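Side-chain contacts in UPF0098 protein YbcL (Escherichia coli, PDB 1FUX), which is of unknown function but belongs to the phosphatidylethanolamine-binding protein family, as a bacterial homologue of the mammalian Raf kinase inhibitor protein: residues Q15-T18 against S19-F22; I132-D135 against S136-G140. All blocks are in the same frame, centred on the assembly; numbering follows the deposited sequence.

Contact 1 of 2, residues Q15-T18 against S19-F22; sequences QLTT and SHVF
His20 lies alongside Thr17, the two side chains pointing the same way round a single turn of loop. Its CB packs against Leu16, 4.0 Å from CG, and the two side chains cross there at about a right angle. CG swings anti to the carbonyl carbon (chi1 -42°), which sets the ring beside Thr17. Farther out, CD2 comes 3.5 Å from Thr17 OG1, which approaches the ring obliquely. At the tip, NE2 is hydrogen-bonded to a water at 2.8 Å, and this water is 2.6 Å from Thr17 OG1, closing a bridge between hydroxyl and imidazole. The other ring nitrogen, ND1, is hydrogen-bonded to the backbone O of Thr32. Ser19 CB sits over the centre of one ring face. In the main chain, His20 N donates to Thr17 O (3.0 Å), reaching it from above the carbonyl plane, and a weak bond from Val21 N to Thr18 O follows. Val21 CG2 rests 3.7 Å from Thr17 O. Both ring nitrogens thus have polar partners, one a main-chain oxygen, the other a water, which probably fixes the rotation of the buried imidazole and links the turn to the loop carrying Thr32.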
loop_
_atom_site.group_PDB
_atom_site.type_symbol
_atom_site.label_atom_id
_atom_site.label_comp_id
_atom_site.label_asym_id
_atom_site.label_seq_id
_atom_site.Cartn_x
_atom_site.Cartn_y
_atom_site.Cartn_z
ATOM N N GLN A 15 14.117 20.448 -3.052
ATOM C CA GLN A 15 14.363 19.341 -3.957
ATOM C C GLN A 15 15.371 18.337 -3.418
ATOM O O GLN A 15 16.482 18.588 -2.942
ATOM C CB GLN A 15 14.851 19.903 -5.311
ATOM C CG GLN A 15 15.102 18.845 -6.357
ATOM C CD GLN A 15 14.020 18.473 -7.326
ATOM O OE1 GLN A 15 12.805 18.566 -7.139
ATOM N NE2 GLN A 15 14.486 18.002 -8.484
ATOM N N LEU A 16 14.957 17.065 -3.487
ATOM C CA LEU A 16 15.791 15.953 -3.031
ATOM C C LEU A 16 17.067 15.896 -3.859
ATOM O O LEU A 16 17.007 16.092 -5.075
ATOM C CB LEU A 16 14.953 14.692 -3.257
ATOM C CG LEU A 16 14.638 13.738 -2.135
ATOM C CD1 LEU A 16 14.505 14.378 -0.769
ATOM C CD2 LEU A 16 13.412 12.852 -2.384
ATOM N N THR A 17 18.215 15.589 -3.243
ATOM C CA THR A 17 19.382 15.421 -4.142
ATOM C C THR A 17 19.350 13.986 -4.679
ATOM O O THR A 17 18.664 13.095 -4.179
ATOM C CB THR A 17 20.713 15.642 -3.436
ATOM O OG1 THR A 17 20.783 14.634 -2.424
ATOM C CG2 THR A 17 20.803 16.986 -2.729
ATOM N N THR A 18 20.255 13.680 -5.621
ATOM C CA THR A 18 20.305 12.383 -6.269
ATOM C C THR A 18 20.562 11.228 -5.322
ATOM O O THR A 18 20.247 10.077 -5.621
ATOM C CB THR A 18 21.426 12.300 -7.351
ATOM O OG1 THR A 18 22.672 12.708 -6.802
ATOM C CG2 THR A 18 21.044 13.212 -8.495
ATOM N N SER A 19 21.230 11.492 -4.204
ATOM C CA SER A 19 21.541 10.485 -3.209
ATOM C C SER A 19 20.235 9.813 -2.751
ATOM O O SER A 19 20.283 8.646 -2.389
ATOM C CB SER A 19 22.148 11.210 -1.982
ATOM O OG SER A 19 22.616 10.152 -1.113
ATOM N N HIS A 20 19.134 10.575 -2.692
ATOM C CA HIS A 20 17.885 10.017 -2.161
ATOM C C HIS A 20 16.847 9.640 -3.193
ATOM O O HIS A 20 15.659 9.428 -2.841
ATOM C CB HIS A 20 17.293 10.982 -1.091
ATOM C CG HIS A 20 18.388 11.507 -0.203
ATOM N ND1 HIS A 20 19.131 10.778 0.677
ATOM C CD2 HIS A 20 18.883 12.783 -0.144
ATOM C CE1 HIS A 20 20.049 11.550 1.246
ATOM N NE2 HIS A 20 19.900 12.782 0.780
ATOM N N VAL A 21 17.218 9.489 -4.448
ATOM C CA VAL A 21 16.338 9.127 -5.581
ATOM C C VAL A 21 16.550 7.636 -5.841
ATOM O O VAL A 21 17.633 7.089 -5.530
ATOM C CB VAL A 21 16.742 9.998 -6.781
ATOM C CG1 VAL A 21 16.157 9.602 -8.142
ATOM C CG2 VAL A 21 16.358 11.432 -6.476
ATOM N N PHE A 22 15.464 6.945 -6.160
ATOM C CA PHE A 22 15.503 5.482 -6.295
ATOM C C PHE A 22 16.445 5.052 -7.421
ATOM O O PHE A 22 16.801 5.832 -8.294
ATOM C CB PHE A 22 14.065 5.037 -6.632
ATOM C CG PHE A 22 13.820 3.561 -6.636
ATOM C CD1 PHE A 22 14.164 2.781 -5.568
ATOM C CD2 PHE A 22 13.322 2.933 -7.786
ATOM C CE1 PHE A 22 13.973 1.408 -5.531
ATOM C CE2 PHE A 22 13.147 1.545 -7.798
ATOM C CZ PHE A 22 13.483 0.804 -6.681
HETATM O O HOH W 1 21.688 14.764 0.001
#

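Contact 2 of 2, residues I132-D135 against S136-G140; sequences IPVD and SNSSG
Ser138 OG accepts a nearly straight hydrogen bond from Asp135 N (2.9 Å, 172° at the hydrogen) and meets a water at 2.6 Å. The same water donates to Asp135 OD1, so serine hydroxyl and carboxylate share one solvent molecule. The hydroxyl is brought back over the turn because OG stands anti to its own carbonyl carbon (chi1 -60°), beside the backbone N. Asp135 OD1 has a second donor in Asn137 N, 2.9 Å away, which meets it from above the carboxylate plane along a bent path. Asn137 CB is 3.3 Å from the same oxygen. The carboxylate reaches these groups with CG lodged between the backbone N and carbonyl carbon (chi1 61°), folded over the chain that follows. Ser138 N closes the turn on Asp135 O at 3.0 Å. Val134 lies alongside, its CB 3.6 Å from Ser138 OG and its CG2 also near Ser138 CB. With an alanine at Ser138, the N-H of Asp135 would probably be left without this acceptor, and the water that bridges to the carboxylate would be held less firmly. Asn137 O is hydrogen-bonded to Arg98 of the second subunit, so the turn also faces the dimer partner. Asp135 to Ser138 form a type I beta turn, its first residue also bonding through its side chain to the N-H two residues on, as in an Asx turn; Ser139 directly after it is the N-cap of helix 140-148.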
loop_
_atom_site.group_PDB
_atom_site.type_symbol
_atom_site.label_atom_id
_atom_site.label_comp_id
_atom_site.label_asym_id
_atom_site.label_seq_id
_atom_site.Cartn_x
_atom_site.Cartn_y
_atom_site.Cartn_z
ATOM N N ILE A 132 6.612 -3.990 18.185
ATOM C CA ILE A 132 5.387 -4.255 17.412
ATOM C C ILE A 132 5.772 -5.391 16.476
ATOM O O ILE A 132 6.955 -5.470 16.141
ATOM C CB ILE A 132 4.791 -3.041 16.710
ATOM C CG1 ILE A 132 5.767 -2.166 15.899
ATOM C CG2 ILE A 132 4.059 -2.160 17.729
ATOM C CD1 ILE A 132 4.981 -1.545 14.723
ATOM N N PRO A 133 4.916 -6.371 16.249
ATOM C CA PRO A 133 5.232 -7.536 15.473
ATOM C C PRO A 133 5.376 -7.235 13.985
ATOM O O PRO A 133 4.421 -7.444 13.257
ATOM C CB PRO A 133 4.086 -8.508 15.721
ATOM C CG PRO A 133 2.937 -7.606 16.032
ATOM C CD PRO A 133 3.517 -6.430 16.778
ATOM N N VAL A 134 6.491 -6.683 13.548
ATOM C CA VAL A 134 6.667 -6.427 12.125
ATOM C C VAL A 134 7.863 -7.250 11.649
ATOM O O VAL A 134 8.773 -7.592 12.413
ATOM C CB VAL A 134 6.670 -4.997 11.626
ATOM C CG1 VAL A 134 6.279 -3.960 12.651
ATOM C CG2 VAL A 134 7.826 -4.554 10.753
ATOM N N ASP A 135 7.747 -7.650 10.385
ATOM C CA ASP A 135 8.851 -8.396 9.790
ATOM C C ASP A 135 9.048 -7.895 8.374
ATOM O O ASP A 135 8.369 -6.947 7.925
ATOM C CB ASP A 135 8.666 -9.885 9.951
ATOM C CG ASP A 135 7.430 -10.459 9.296
ATOM O OD1 ASP A 135 6.917 -9.923 8.289
ATOM O OD2 ASP A 135 6.995 -11.521 9.831
ATOM N N SER A 136 9.904 -8.574 7.613
ATOM C CA SER A 136 10.171 -8.103 6.263
ATOM C C SER A 136 8.973 -8.243 5.355
ATOM O O SER A 136 9.023 -7.612 4.294
ATOM C CB SER A 136 11.405 -8.800 5.667
ATOM O OG SER A 136 11.085 -10.176 5.634
ATOM N N ASN A 137 7.983 -9.045 5.721
ATOM C CA ASN A 137 6.807 -9.193 4.881
ATOM C C ASN A 137 5.700 -8.219 5.298
ATOM O O ASN A 137 4.652 -8.241 4.639
ATOM C CB ASN A 137 6.279 -10.607 5.094
ATOM C CG ASN A 137 7.108 -11.649 4.369
ATOM O OD1 ASN A 137 7.546 -11.487 3.215
ATOM N ND2 ASN A 137 7.276 -12.754 5.106
ATOM N N SER A 138 5.835 -7.444 6.352
ATOM C CA SER A 138 4.762 -6.545 6.760
ATOM C C SER A 138 4.527 -5.423 5.761
ATOM O O SER A 138 5.404 -4.593 5.579
ATOM C CB SER A 138 5.095 -5.899 8.135
ATOM O OG SER A 138 5.219 -6.985 9.064
ATOM N N SER A 139 3.336 -5.343 5.127
ATOM C CA SER A 139 3.112 -4.240 4.194
ATOM C C SER A 139 3.115 -2.881 4.888
ATOM O O SER A 139 2.879 -2.774 6.100
ATOM C CB SER A 139 1.716 -4.392 3.530
ATOM O OG SER A 139 0.727 -4.160 4.519
ATOM N N GLY A 140 3.273 -1.815 4.112
ATOM C CA GLY A 140 3.231 -0.465 4.695
ATOM C C GLY A 140 1.926 -0.201 5.438
ATOM O O GLY A 140 1.952 0.386 6.543
HETATM O O HOH W 2 4.100 -9.275 8.487
#

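Overall arrangement
From the N terminus the chain passes through strand 4-6 and enters the loop that holds contact 1, a tight local turn before strand 23-24. Main-chain bonds tie this turn to Val160 of strand 151-161 and to the loop residues Gly30, Thr32 and Ala109. Contact 1 closes long before contact 2 opens; the two neither nest nor cross. Contact 2 lies between strand 118-127 and helix 140-148, with Val134 packing on Met146 of the helix and Val69 of strand 63-72. The centres of the two contacts are about 26 Å apart, on opposite sides of the chain's centre. Of the two, contact 2 meets the second subunit, whereas contact 1 touches no other chain.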